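Local coordinates for ABC transporter periplasmic peptide-binding protein (Pseudoalteromonas, PDB 4QFL) that binds dipeptides in the periplasm, here with Ala-Phe in its pocket, and probably delivers them to an ABC transporter for uptake, at residues A105-T110 / K188-A193; H315-E320 / Q397-K402; I282-E287 / M507-S512. One frame throughout, in Å; residues are numbered along the deposited sequence.

Contact 1. Residues A105-T110 / K188-A193; sequences AYFTPT and KEYAMA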
ATOM      1  N   ALA A 105     -12.951 -24.183   9.844  1.00 25.65           N
ATOM      2  CA  ALA A 105     -12.914 -25.618   9.562  1.00 26.74           C
ATOM      3  C   ALA A 105     -11.646 -26.270  10.106  1.00 25.10           C
ATOM      4  O   ALA A 105     -11.659 -27.435  10.459  1.00 28.01           O
ATOM      5  CB  ALA A 105     -13.032 -25.870   8.062  1.00 27.34           C
ATOM      6  N   TYR A 106     -10.559 -25.507  10.185  1.00 22.90           N
ATOM      7  CA  TYR A 106      -9.264 -26.047  10.560  1.00 22.62           C
ATOM      8  C   TYR A 106      -8.805 -25.641  11.970  1.00 21.31           C
ATOM      9  O   TYR A 106      -7.753 -26.084  12.427  1.00 21.27           O
ATOM     10  CB  TYR A 106      -8.222 -25.657   9.500  1.00 19.75           C
ATOM     11  CG  TYR A 106      -8.409 -24.242   8.985  1.00 21.30           C
ATOM     12  CD1 TYR A 106      -7.793 -23.166   9.611  1.00 21.97           C
ATOM     13  CD2 TYR A 106      -9.222 -23.981   7.890  1.00 22.54           C
ATOM     14  CE1 TYR A 106      -7.975 -21.869   9.159  1.00 19.59           C
ATOM     15  CE2 TYR A 106      -9.407 -22.687   7.429  1.00 20.30           C
ATOM     16  CZ  TYR A 106      -8.779 -21.640   8.069  1.00 20.93           C
ATOM     17  OH  TYR A 106      -8.961 -20.357   7.620  1.00 21.83           O
ATOM     18  N   PHE A 107      -9.594 -24.819  12.668  1.00 22.52           N
ATOM     19  CA  PHE A 107      -9.203 -24.329  14.004  1.00 22.45           C
ATOM     20  C   PHE A 107     -10.380 -23.951  14.902  1.00 23.04           C
ATOM     21  O   PHE A 107     -11.347 -23.340  14.450  1.00 25.33           O
ATOM     22  CB  PHE A 107      -8.243 -23.136  13.882  1.00 21.50           C
ATOM     23  CG  PHE A 107      -7.839 -22.515  15.210  1.00 22.78           C
ATOM     24  CD1 PHE A 107      -6.851 -23.091  15.998  1.00 21.69           C
ATOM     25  CD2 PHE A 107      -8.418 -21.326  15.644  1.00 23.03           C
ATOM     26  CE1 PHE A 107      -6.467 -22.507  17.191  1.00 20.70           C
ATOM     27  CE2 PHE A 107      -8.032 -20.738  16.841  1.00 22.72           C
ATOM     28  CZ  PHE A 107      -7.061 -21.335  17.614  1.00 21.92           C
ATOM     29  N   THR A 108     -10.283 -24.325  16.175  1.00 23.13           N
ATOM     30  CA  THR A 108     -11.223 -23.902  17.205  1.00 24.15           C
ATOM     31  C   THR A 108     -10.423 -23.449  18.420  1.00 26.28           C
ATOM     32  O   THR A 108      -9.654 -24.240  18.989  1.00 25.21           O
ATOM     33  CB  THR A 108     -12.137 -25.058  17.667  1.00 27.00           C
ATOM     34  OG1 THR A 108     -12.754 -25.675  16.530  1.00 30.36           O
ATOM     35  CG2 THR A 108     -13.211 -24.546  18.614  1.00 27.71           C
ATOM     36  N   PRO A 109     -10.595 -22.177  18.824  1.00 25.85           N
ATOM     37  CA  PRO A 109      -9.880 -21.614  19.977  1.00 26.50           C
ATOM     38  C   PRO A 109     -10.229 -22.312  21.285  1.00 25.67           C
ATOM     39  O   PRO A 109     -11.345 -22.808  21.429  1.00 26.19           O
ATOM     40  CB  PRO A 109     -10.374 -20.160  20.022  1.00 26.00           C
ATOM     41  CG  PRO A 109     -11.644 -20.148  19.228  1.00 22.95           C
ATOM     42  CD  PRO A 109     -11.436 -21.169  18.152  1.00 24.92           C
ATOM     43  N   THR A 110      -9.280 -22.355  22.215  1.00 24.51           N
ATOM     44  CA  THR A 110      -9.554 -22.811  23.572  1.00 26.25           C
ATOM     45  C   THR A 110      -9.438 -21.659  24.564  1.00 27.07           C
ATOM     46  O   THR A 110      -9.658 -21.833  25.757  1.00 28.92           O
ATOM     47  CB  THR A 110      -8.607 -23.949  23.999  1.00 27.50           C
ATOM     48  OG1 THR A 110      -7.258 -23.469  24.058  1.00 32.17           O
ATOM     49  CG2 THR A 110      -8.687 -25.096  23.020  1.00 27.22           C
ATOM     50  N   LYS A 188      -1.831 -16.884  18.239  1.00 22.41           N
ATOM     51  CA  LYS A 188      -0.737 -17.697  18.741  1.00 19.93           C
ATOM     52  C   LYS A 188      -1.161 -19.146  18.914  1.00 21.58           C
ATOM     53  O   LYS A 188      -0.402 -20.066  18.594  1.00 22.71           O
ATOM     54  CB  LYS A 188      -0.182 -17.158  20.054  1.00 19.36           C
ATOM     55  CG  LYS A 188       1.079 -17.897  20.467  1.00 21.67           C
ATOM     56  CD  LYS A 188       1.666 -17.402  21.765  1.00 21.46           C
ATOM     57  CE  LYS A 188       2.944 -18.165  22.072  1.00 26.04           C
ATOM     58  NZ  LYS A 188       3.578 -17.742  23.349  1.00 28.97           N
ATOM     59  N   GLU A 189      -2.370 -19.363  19.420  1.00 21.09           N
ATOM     60  CA  GLU A 189      -2.825 -20.734  19.609  1.00 21.88           C
ATOM     61  C   GLU A 189      -2.844 -21.496  18.288  1.00 21.82           C
ATOM     62  O   GLU A 189      -2.379 -22.627  18.212  1.00 22.93           O
ATOM     63  CB  GLU A 189      -4.189 -20.800  20.290  1.00 23.74           C
ATOM     64  CG  GLU A 189      -4.644 -22.236  20.521  1.00 24.37           C
ATOM     65  CD  GLU A 189      -5.954 -22.329  21.272  1.00 26.35           C
ATOM     66  OE1 GLU A 189      -6.667 -21.306  21.335  1.00 24.87           O
ATOM     67  OE2 GLU A 189      -6.268 -23.425  21.797  1.00 27.61           O
ATOM     68  N   TYR A 190      -3.377 -20.872  17.247  1.00 21.27           N
ATOM     69  CA  TYR A 190      -3.381 -21.479  15.926  1.00 21.42           C
ATOM     70  C   TYR A 190      -1.949 -21.756  15.511  1.00 20.82           C
ATOM     71  O   TYR A 190      -1.613 -22.868  15.107  1.00 19.98           O
ATOM     72  CB  TYR A 190      -4.062 -20.543  14.923  1.00 20.18           C
ATOM     73  CG  TYR A 190      -4.189 -21.072  13.508  1.00 22.83           C
ATOM     74  CD1 TYR A 190      -4.537 -22.395  13.254  1.00 22.57           C
ATOM     75  CD2 TYR A 190      -3.990 -20.235  12.425  1.00 20.09           C
ATOM     76  CE1 TYR A 190      -4.655 -22.867  11.963  1.00 20.94           C
ATOM     77  CE2 TYR A 190      -4.110 -20.694  11.136  1.00 20.75           C
ATOM     78  CZ  TYR A 190      -4.442 -22.012  10.905  1.00 20.50           C
ATOM     79  OH  TYR A 190      -4.567 -22.466   9.606  1.00 22.45           O
ATOM     80  N   ALA A 191      -1.099 -20.746  15.634  1.00 21.33           N
ATOM     81  CA  ALA A 191       0.300 -20.879  15.221  1.00 20.31           C
ATOM     82  C   ALA A 191       1.028 -22.003  15.950  1.00 21.34           C
ATOM     83  O   ALA A 191       1.778 -22.753  15.338  1.00 21.25           O
ATOM     84  CB  ALA A 191       1.036 -19.571  15.410  1.00 21.54           C
ATOM     85  N   MET A 192       0.805 -22.112  17.255  1.00 22.67           N
ATOM     86  CA  MET A 192       1.434 -23.153  18.065  1.00 23.18           C
ATOM     87  C   MET A 192       0.861 -24.537  17.759  1.00 25.66           C
ATOM     88  O   MET A 192       1.562 -25.546  17.839  1.00 26.30           O
ATOM     89  CB  MET A 192       1.282 -22.823  19.554  1.00 25.45           C
ATOM     90  CG  MET A 192       2.131 -21.649  20.012  1.00 22.06           C
ATOM     91  SD  MET A 192       3.785 -21.707  19.276  1.00 29.62           S
ATOM     92  CE  MET A 192       3.648 -20.448  18.015  1.00 25.38           C
ATOM     93  N   ALA A 193      -0.415 -24.569  17.397  1.00 26.36           N
ATOM     94  CA  ALA A 193      -1.081 -25.797  16.977  1.00 24.28           C
ATOM     95  C   ALA A 193      -0.489 -26.351  15.679  1.00 28.45           C
ATOM     96  O   ALA A 193      -0.123 -27.526  15.598  1.00 30.30           O
ATOM     97  CB  ALA A 193      -2.564 -25.546  16.801  1.00 28.18           C
TER
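The carboxylate of E189 takes the backbone N-H of T110: T110 N lies 3.0 Å from E189 OE1, the N-H···O angle is 171°, and the bond uses the syn lone pair, on the side of the other oxygen. That second oxygen, OE2, accepts from the hydroxyl OG1 of T110, so one threonine offers both a main-chain and a side-chain donor to one acid; the modelled distance of this second bond is very short, and its exact length is doubtful. Glutamate suits the place because its reach spans the gap from the helix to the loop. CG stands anti to the backbone N (chi1 -178°) and the chain stays extended beyond it, carrying the carboxylate past the rim of F107, whose ring has E189 CG at its edge, in plane. The loop 105-110 lies between strand 90-95 of a four-stranded antiparallel sheet and helix 115-126, and is pinned to the first turn of helix 188-196. This region probably corresponds to the additional domain that sets family 5 peptide-binding proteins apart from smaller periplasmic receptors. Beside these bonds the contact turns aromatic. Y190 CB sits over one face of the buried F107 ring, 3.9 Å from its centroid in a CH-pi contact, while the two rings incline obliquely with planes 57° apart. F107 CD1 meets Y190 CD1 at 3.7 Å. Y106 extends the cluster at the hydroxyl end of Y190, on the same side of its ring as F107, with Y106 CD1 3.8 Å from Y190 CZ. Tyrosine serves here because each ring packs while its hydroxyl reaches main chain: Y190 OH bonds to the carbonyl of Y206, and Y106 OH to that of P207.

Contact 2. Residues H315-E320 / Q397-K402; sequences HAIDIE and QSDLRK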
ATOM      1  N   HIS A 315      12.036  16.021 -19.065  1.00 26.77           N
ATOM      2  CA  HIS A 315      11.633  17.217 -19.811  1.00 29.44           C
ATOM      3  C   HIS A 315      10.906  16.888 -21.120  1.00 28.57           C
ATOM      4  O   HIS A 315      10.280  17.755 -21.726  1.00 32.84           O
ATOM      5  CB  HIS A 315      12.841  18.123 -20.091  1.00 28.48           C
ATOM      6  CG  HIS A 315      13.278  18.942 -18.913  1.00 27.25           C
ATOM      7  ND1 HIS A 315      12.426  19.781 -18.227  1.00 28.84           N
ATOM      8  CD2 HIS A 315      14.486  19.067 -18.311  1.00 31.13           C
ATOM      9  CE1 HIS A 315      13.084  20.376 -17.248  1.00 29.56           C
ATOM     10  NE2 HIS A 315      14.337  19.960 -17.277  1.00 29.10           N
ATOM     11  N   ALA A 316      10.984  15.635 -21.546  1.00 28.63           N
ATOM     12  CA  ALA A 316      10.385  15.214 -22.802  1.00 25.75           C
ATOM     13  C   ALA A 316       8.915  14.841 -22.637  1.00 27.10           C
ATOM     14  O   ALA A 316       8.225  14.560 -23.620  1.00 29.25           O
ATOM     15  CB  ALA A 316      11.153  14.045 -23.364  1.00 25.35           C
ATOM     16  N   ILE A 317       8.436  14.831 -21.398  1.00 25.77           N
ATOM     17  CA  ILE A 317       7.128  14.248 -21.104  1.00 25.70           C
ATOM     18  C   ILE A 317       6.001  15.263 -21.030  1.00 22.52           C
ATOM     19  O   ILE A 317       6.020  16.170 -20.210  1.00 25.29           O
ATOM     20  CB  ILE A 317       7.159  13.416 -19.812  1.00 24.70           C
ATOM     21  CG1 ILE A 317       8.318  12.425 -19.870  1.00 24.88           C
ATOM     22  CG2 ILE A 317       5.843  12.669 -19.631  1.00 25.04           C
ATOM     23  CD1 ILE A 317       8.253  11.502 -21.072  1.00 24.41           C
ATOM     24  N   ASP A 318       5.016  15.089 -21.900  1.00 25.74           N
ATOM     25  CA  ASP A 318       3.863  15.975 -21.938  1.00 26.40           C
ATOM     26  C   ASP A 318       2.933  15.641 -20.794  1.00 26.33           C
ATOM     27  O   ASP A 318       2.005  14.853 -20.954  1.00 28.39           O
ATOM     28  CB  ASP A 318       3.112  15.815 -23.259  1.00 26.90           C
ATOM     29  CG  ASP A 318       2.126  16.949 -23.516  1.00 30.32           C
ATOM     30  OD1 ASP A 318       1.783  17.687 -22.563  1.00 30.19           O
ATOM     31  OD2 ASP A 318       1.692  17.105 -24.679  1.00 30.96           O
ATOM     32  N   ILE A 319       3.182  16.242 -19.638  1.00 26.07           N
ATOM     33  CA  ILE A 319       2.412  15.922 -18.445  1.00 29.79           C
ATOM     34  C   ILE A 319       0.955  16.340 -18.593  1.00 29.01           C
ATOM     35  O   ILE A 319       0.050  15.691 -18.064  1.00 28.33           O
ATOM     36  CB  ILE A 319       3.021  16.567 -17.176  1.00 30.69           C
ATOM     37  CG1 ILE A 319       4.355  15.912 -16.851  1.00 28.59           C
ATOM     38  CG2 ILE A 319       2.104  16.370 -15.981  1.00 28.39           C
ATOM     39  CD1 ILE A 319       4.234  14.413 -16.669  1.00 26.35           C
ATOM     40  N   GLU A 320       0.723  17.426 -19.321  1.00 29.66           N
ATOM     41  CA  GLU A 320      -0.625  17.966 -19.413  1.00 29.10           C
ATOM     42  C   GLU A 320      -1.519  17.119 -20.311  1.00 28.04           C
ATOM     43  O   GLU A 320      -2.740  17.115 -20.163  1.00 29.10           O
ATOM     44  CB  GLU A 320      -0.591  19.434 -19.844  1.00 33.45           C
ATOM     45  CG  GLU A 320      -0.145  20.380 -18.725  1.00 34.62           C
ATOM     46  CD  GLU A 320      -1.133  20.419 -17.557  1.00 38.33           C
ATOM     47  OE1 GLU A 320      -2.355  20.291 -17.808  1.00 40.42           O
ATOM     48  OE2 GLU A 320      -0.696  20.573 -16.390  1.00 39.84           O
ATOM     49  N   GLN A 397       6.026   6.939 -24.709  1.00 23.81           N
ATOM     50  CA  GLN A 397       6.705   6.315 -25.837  1.00 24.59           C
ATOM     51  C   GLN A 397       6.734   7.270 -27.039  1.00 27.70           C
ATOM     52  O   GLN A 397       7.786   7.512 -27.628  1.00 28.39           O
ATOM     53  CB  GLN A 397       6.000   5.004 -26.182  1.00 24.39           C
ATOM     54  CG  GLN A 397       6.481   4.296 -27.433  1.00 24.84           C
ATOM     55  CD  GLN A 397       5.830   2.927 -27.602  1.00 26.89           C
ATOM     56  OE1 GLN A 397       4.628   2.813 -27.866  1.00 28.30           O
ATOM     57  NE2 GLN A 397       6.626   1.878 -27.445  1.00 25.76           N
ATOM     58  N   SER A 398       5.578   7.825 -27.387  1.00 25.21           N
ATOM     59  CA  SER A 398       5.507   8.850 -28.417  1.00 27.14           C
ATOM     60  C   SER A 398       6.351  10.084 -28.081  1.00 29.72           C
ATOM     61  O   SER A 398       7.101  10.580 -28.924  1.00 32.62           O
ATOM     62  CB  SER A 398       4.054   9.266 -28.648  1.00 29.10           C
ATOM     63  OG  SER A 398       3.988  10.552 -29.254  1.00 35.01           O
ATOM     64  N   ASP A 399       6.224  10.590 -26.858  1.00 27.11           N
ATOM     65  CA  ASP A 399       6.964  11.784 -26.452  1.00 29.29           C
ATOM     66  C   ASP A 399       8.475  11.614 -26.586  1.00 31.87           C
ATOM     67  O   ASP A 399       9.157  12.520 -27.068  1.00 33.97           O
ATOM     68  CB  ASP A 399       6.643  12.177 -25.010  1.00 27.67           C
ATOM     69  CG  ASP A 399       5.317  12.889 -24.877  1.00 31.76           C
ATOM     70  OD1 ASP A 399       4.774  13.336 -25.909  1.00 34.44           O
ATOM     71  OD2 ASP A 399       4.823  13.009 -23.735  1.00 32.13           O
ATOM     72  N   LEU A 400       8.992  10.468 -26.138  1.00 27.62           N
ATOM     73  CA  LEU A 400      10.437  10.233 -26.066  1.00 26.92           C
ATOM     74  C   LEU A 400      11.044   9.919 -27.422  1.00 27.81           C
ATOM     75  O   LEU A 400      12.180  10.297 -27.698  1.00 29.87           O
ATOM     76  CB  LEU A 400      10.749   9.101 -25.093  1.00 23.47           C
ATOM     77  CG  LEU A 400      10.602   9.458 -23.616  1.00 26.48           C
ATOM     78  CD1 LEU A 400      10.516   8.207 -22.758  1.00 26.66           C
ATOM     79  CD2 LEU A 400      11.737  10.344 -23.156  1.00 24.33           C
ATOM     80  N   ARG A 401      10.290   9.213 -28.258  1.00 29.23           N
ATOM     81  CA  ARG A 401      10.713   8.959 -29.627  1.00 33.24           C
ATOM     82  C   ARG A 401      11.142  10.267 -30.295  1.00 33.11           C
ATOM     83  O   ARG A 401      12.037  10.276 -31.147  1.00 31.49           O
ATOM     84  CB  ARG A 401       9.582   8.304 -30.428  1.00 32.99           C
ATOM     85  CG  ARG A 401       9.962   7.913 -31.855  1.00 37.43           C
ATOM     86  CD  ARG A 401       8.757   7.419 -32.645  1.00 43.17           C
ATOM     87  NE  ARG A 401       9.096   7.096 -34.030  1.00 50.83           N
ATOM     88  CZ  ARG A 401       9.225   5.858 -34.506  1.00 59.38           C
ATOM     89  NH1 ARG A 401       9.037   4.811 -33.710  1.00 58.72           N
ATOM     90  NH2 ARG A 401       9.539   5.662 -35.783  1.00 60.47           N
ATOM     91  N   LYS A 402      10.511  11.367 -29.890  1.00 30.52           N
ATOM     92  CA  LYS A 402      10.720  12.666 -30.539  1.00 33.02           C
ATOM     93  C   LYS A 402      12.071  13.316 -30.219  1.00 37.34           C
ATOM     94  O   LYS A 402      12.594  14.116 -31.009  1.00 36.43           O
ATOM     95  CB  LYS A 402       9.568  13.621 -30.225  1.00 33.42           C
ATOM     96  CG  LYS A 402       8.251  13.209 -30.866  1.00 33.85           C
ATOM     97  CD  LYS A 402       7.147  14.191 -30.526  1.00 35.37           C
ATOM     98  CE  LYS A 402       5.812  13.702 -31.052  1.00 37.18           C
ATOM     99  NZ  LYS A 402       4.695  14.587 -30.623  1.00 43.29           N
TER
HETATM  100  O   HOH W   1       8.909  15.079 -26.583  1.00 32.15           O
HETATM  101  O   HOH W   2       2.379  12.946 -22.629  1.00 26.83           O
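D318 and D399 face each other, yet the acid of one grips the main chain of the other: D318 N donates to D399 OD2 at 2.8 Å with an N-H···O angle of 169°. The donor does not lie in the carboxylate plane but comes in from above it, 49° out, so the bond is straight at the hydrogen and oblique at the acceptor. Here CG of D399 points back beside its own backbone N (chi1 -78°), which brings OD2 to the loop. A water holds the same oxygen at 2.7 Å and also donates to D318 O, so D399 OD2 is tied, directly and through the water, to both main-chain polar atoms of D318. The donors would probably favour the charged form of D399, partly against the like charge of D318, whose OD2 is 5.0 Å from D399 OD1. D318 has another duty: it is the centre of an inverse gamma turn and the N-cap of helix 319-325, its OD1 accepting the N-H of K321. Aspartate fits, since its short side chain folds back onto the helix start. A second water joins the backbones, donating to A316 O at 3.1 Å and to D399 O at 2.6 Å. Apolar contacts complete the join: A316 CB meets L400 CD2 at 3.8 Å, and I317 CD1 reaches over to L400 CG at 4.0 Å. A methyl is all that A316 can offer, which lets the loop come close to helix 389-401. L400 continues inward onto V405, just before strand 406-410, and V407 within it, A316 also rests on A359 of helix 356-363, and I319, at the start of helix 319-325, packs on Y501 and I503 of strand 500-513.

Contact 3. Residues I282-E287 / M507-S512; sequences INVERE and MRFQAS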
ATOM      1  N   ILE A 282     -26.591   2.185 -10.115  1.00 22.51           N
ATOM      2  CA  ILE A 282     -25.191   2.065  -9.728  1.00 21.15           C
ATOM      3  C   ILE A 282     -24.717   3.358  -9.079  1.00 19.61           C
ATOM      4  O   ILE A 282     -25.069   4.454  -9.521  1.00 21.12           O
ATOM      5  CB  ILE A 282     -24.300   1.732 -10.940  1.00 21.19           C
ATOM      6  CG1 ILE A 282     -24.569   0.315 -11.422  1.00 21.05           C
ATOM      7  CG2 ILE A 282     -22.824   1.866 -10.589  1.00 22.87           C
ATOM      8  CD1 ILE A 282     -23.812  -0.027 -12.658  1.00 26.06           C
ATOM      9  N   ASN A 283     -23.929   3.221  -8.021  1.00 20.74           N
ATOM     10  CA  ASN A 283     -23.275   4.359  -7.388  1.00 19.81           C
ATOM     11  C   ASN A 283     -21.787   4.319  -7.654  1.00 20.32           C
ATOM     12  O   ASN A 283     -21.166   3.269  -7.582  1.00 22.00           O
ATOM     13  CB  ASN A 283     -23.486   4.342  -5.878  1.00 20.09           C
ATOM     14  CG  ASN A 283     -24.935   4.480  -5.487  1.00 21.30           C
ATOM     15  OD1 ASN A 283     -25.692   5.253  -6.088  1.00 23.35           O
ATOM     16  ND2 ASN A 283     -25.336   3.731  -4.473  1.00 22.20           N
ATOM     17  N   VAL A 284     -21.208   5.468  -7.949  1.00 20.50           N
ATOM     18  CA  VAL A 284     -19.765   5.541  -8.074  1.00 20.54           C
ATOM     19  C   VAL A 284     -19.256   6.606  -7.106  1.00 23.49           C
ATOM     20  O   VAL A 284     -19.576   7.794  -7.242  1.00 24.99           O
ATOM     21  CB  VAL A 284     -19.338   5.828  -9.517  1.00 19.45           C
ATOM     22  CG1 VAL A 284     -17.824   5.699  -9.656  1.00 19.66           C
ATOM     23  CG2 VAL A 284     -20.057   4.882 -10.465  1.00 20.10           C
ATOM     24  N   GLU A 285     -18.500   6.173  -6.103  1.00 18.61           N
ATOM     25  CA  GLU A 285     -17.960   7.108  -5.132  1.00 21.86           C
ATOM     26  C   GLU A 285     -16.656   7.660  -5.664  1.00 20.35           C
ATOM     27  O   GLU A 285     -15.950   6.989  -6.400  1.00 19.72           O
ATOM     28  CB  GLU A 285     -17.711   6.424  -3.799  1.00 24.10           C
ATOM     29  CG  GLU A 285     -18.947   5.925  -3.102  1.00 29.60           C
ATOM     30  CD  GLU A 285     -18.596   5.086  -1.883  1.00 40.22           C
ATOM     31  OE1 GLU A 285     -18.189   5.679  -0.855  1.00 40.12           O
ATOM     32  OE2 GLU A 285     -18.701   3.835  -1.959  1.00 38.97           O
ATOM     33  N   ARG A 286     -16.342   8.885  -5.263  1.00 18.68           N
ATOM     34  CA  ARG A 286     -15.200   9.614  -5.774  1.00 19.78           C
ATOM     35  C   ARG A 286     -14.628  10.398  -4.608  1.00 19.55           C
ATOM     36  O   ARG A 286     -15.210  11.381  -4.185  1.00 20.62           O
ATOM     37  CB  ARG A 286     -15.684  10.569  -6.874  1.00 21.70           C
ATOM     38  CG  ARG A 286     -14.662  11.564  -7.369  1.00 20.11           C
ATOM     39  CD  ARG A 286     -15.305  12.604  -8.285  1.00 20.80           C
ATOM     40  NE  ARG A 286     -14.304  13.545  -8.771  1.00 23.22           N
ATOM     41  CZ  ARG A 286     -13.892  13.624 -10.031  1.00 21.15           C
ATOM     42  NH1 ARG A 286     -14.417  12.838 -10.966  1.00 21.27           N
ATOM     43  NH2 ARG A 286     -12.958  14.501 -10.360  1.00 25.63           N
ATOM     44  N   GLU A 287     -13.503   9.956  -4.059  1.00 20.90           N
ATOM     45  CA  GLU A 287     -12.985  10.603  -2.863  1.00 21.35           C
ATOM     46  C   GLU A 287     -11.539  11.051  -3.018  1.00 22.51           C
ATOM     47  O   GLU A 287     -10.769  10.445  -3.770  1.00 20.94           O
ATOM     48  CB  GLU A 287     -13.089   9.659  -1.674  1.00 21.30           C
ATOM     49  CG  GLU A 287     -14.420   8.964  -1.563  1.00 25.33           C
ATOM     50  CD  GLU A 287     -14.504   8.044  -0.344  1.00 37.69           C
ATOM     51  OE1 GLU A 287     -15.596   7.472  -0.119  1.00 44.72           O
ATOM     52  OE2 GLU A 287     -13.492   7.892   0.391  1.00 33.51           O
ATOM     53  N   MET A 507      -7.835  10.410  -7.947  1.00 20.29           N
ATOM     54  CA  MET A 507      -9.021  10.311  -7.092  1.00 20.08           C
ATOM     55  C   MET A 507      -9.293   8.836  -6.827  1.00 17.51           C
ATOM     56  O   MET A 507      -8.997   7.980  -7.665  1.00 16.50           O
ATOM     57  CB  MET A 507     -10.244  10.949  -7.767  1.00 21.78           C
ATOM     58  CG  MET A 507     -10.168  12.461  -7.907  1.00 22.28           C
ATOM     59  SD  MET A 507     -10.199  13.251  -6.297  1.00 28.56           S
ATOM     60  CE  MET A 507     -11.743  12.621  -5.687  1.00 24.06           C
ATOM     61  N   ARG A 508      -9.837   8.535  -5.654  1.00 17.99           N
ATOM     62  CA  ARG A 508     -10.191   7.166  -5.319  1.00 16.83           C
ATOM     63  C   ARG A 508     -11.634   6.865  -5.742  1.00 19.39           C
ATOM     64  O   ARG A 508     -12.568   7.430  -5.189  1.00 20.47           O
ATOM     65  CB  ARG A 508     -10.006   6.943  -3.821  1.00 16.96           C
ATOM     66  CG  ARG A 508     -10.094   5.501  -3.399  1.00 17.96           C
ATOM     67  CD  ARG A 508      -9.779   5.324  -1.927  1.00 18.77           C
ATOM     68  NE  ARG A 508      -9.508   3.924  -1.634  1.00 20.01           N
ATOM     69  CZ  ARG A 508      -8.929   3.497  -0.522  1.00 18.21           C
ATOM     70  NH1 ARG A 508      -8.584   4.369   0.413  1.00 21.39           N
ATOM     71  NH2 ARG A 508      -8.698   2.207  -0.346  1.00 16.27           N
ATOM     72  N   PHE A 509     -11.813   5.987  -6.727  1.00 16.62           N
ATOM     73  CA  PHE A 509     -13.149   5.628  -7.212  1.00 18.50           C
ATOM     74  C   PHE A 509     -13.556   4.204  -6.822  1.00 17.53           C
ATOM     75  O   PHE A 509     -12.723   3.312  -6.736  1.00 18.01           O
ATOM     76  CB  PHE A 509     -13.225   5.690  -8.741  1.00 18.91           C
ATOM     77  CG  PHE A 509     -13.135   7.070  -9.321  1.00 19.30           C
ATOM     78  CD1 PHE A 509     -14.266   7.867  -9.425  1.00 16.68           C
ATOM     79  CD2 PHE A 509     -11.927   7.548  -9.814  1.00 18.96           C
ATOM     80  CE1 PHE A 509     -14.188   9.126  -9.979  1.00 19.77           C
ATOM     81  CE2 PHE A 509     -11.837   8.810 -10.370  1.00 20.84           C
ATOM     82  CZ  PHE A 509     -12.972   9.604 -10.452  1.00 21.32           C
ATOM     83  N   GLN A 510     -14.851   3.993  -6.618  1.00 18.14           N
ATOM     84  CA  GLN A 510     -15.397   2.649  -6.521  1.00 19.13           C
ATOM     85  C   GLN A 510     -16.835   2.589  -7.015  1.00 19.10           C
ATOM     86  O   GLN A 510     -17.653   3.442  -6.673  1.00 20.12           O
ATOM     87  CB  GLN A 510     -15.346   2.125  -5.097  1.00 19.28           C
ATOM     88  CG  GLN A 510     -15.926   0.730  -4.961  1.00 18.78           C
ATOM     89  CD  GLN A 510     -15.739   0.192  -3.574  1.00 19.02           C
ATOM     90  OE1 GLN A 510     -16.539   0.463  -2.683  1.00 23.81           O
ATOM     91  NE2 GLN A 510     -14.658  -0.554  -3.369  1.00 20.01           N
ATOM     92  N   ALA A 511     -17.139   1.577  -7.820  1.00 17.66           N
ATOM     93  CA  ALA A 511     -18.498   1.406  -8.305  1.00 19.53           C
ATOM     94  C   ALA A 511     -19.206   0.309  -7.534  1.00 18.80           C
ATOM     95  O   ALA A 511     -18.601  -0.681  -7.148  1.00 17.43           O
ATOM     96  CB  ALA A 511     -18.507   1.098  -9.791  1.00 19.54           C
ATOM     97  N   SER A 512     -20.499   0.489  -7.307  1.00 20.97           N
ATOM     98  CA  SER A 512     -21.273  -0.548  -6.658  1.00 19.77           C
ATOM     99  C   SER A 512     -22.754  -0.469  -7.013  1.00 19.98           C
ATOM    100  O   SER A 512     -23.259   0.579  -7.414  1.00 20.06           O
ATOM    101  CB  SER A 512     -21.064  -0.501  -5.135  1.00 19.89           C
ATOM    102  OG  SER A 512     -21.476   0.734  -4.572  1.00 19.71           O
TER
HETATM  103  O   HOH W   3     -23.670   1.932  -3.125  1.00 22.52           O
HETATM  104  O   HOH W   4     -19.411   2.751  -4.835  1.00 27.41           O
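The guanidinium of R286 comes to the edge of the F509 ring, its NH1 in the ring plane and 3.6 Å from F509 CZ, with the two planes 88° apart; over one face of the guanidinium lies CG of M507. The arginine chain, extended from CG to NE, runs side by side with the phenylalanine, and R286 CG sits 3.6 Å from F509 CE1. The aliphatic part of R286 packs on the ring while R286 NH2 bonds to N330 OD1. On the same face V284 CG2 meets A511 CB at 4.1 Å, and helix 273-278 covers V284, F509 and A511, where small and apolar residues suit the cover. The opposite face is polar: E285 and Q510 point the same way, and one water bridges N283 ND2 (2.8 Å) and S512 OG (2.9 Å). E287 and R508 reach the loop beyond, both binding G522. In the backbone, N283 with S512, E285 with Q510 and E287 with R508 are hydrogen-bonded pairs, V284 with A511 and R286 with F509 non-hydrogen-bonded ones, the strand axes 4.6 Å apart. On its other edge 507-512 pairs with strand 264-266, A511 bonding T265 through the backbone. The result is a regular antiparallel ladder with helix 273-278 over one face, part of an alpha/beta lobe as in periplasmic binding proteins.

The three contacts lie well apart in the two-lobed binding protein. Contacts 1 and 2 are on opposite sides of the chain's centre, about 56 Å between their centres, while contact 3 lies about 38 Å from contact 1 and 31 Å from contact 2, centre to centre. Contacts 2 and 3 are nearest, with about 14 Å between closest atoms. Strand 500-513 relates them: its early residues touch I319, in segment 315-320, and its later residues belong to contact 3. Along the chain contact 2 falls between the two strands of contact 3. The side chain of R508 in contact 3 is about 8 Å from the bound alanine, outside the pocket formed by residues such as D436 and R383.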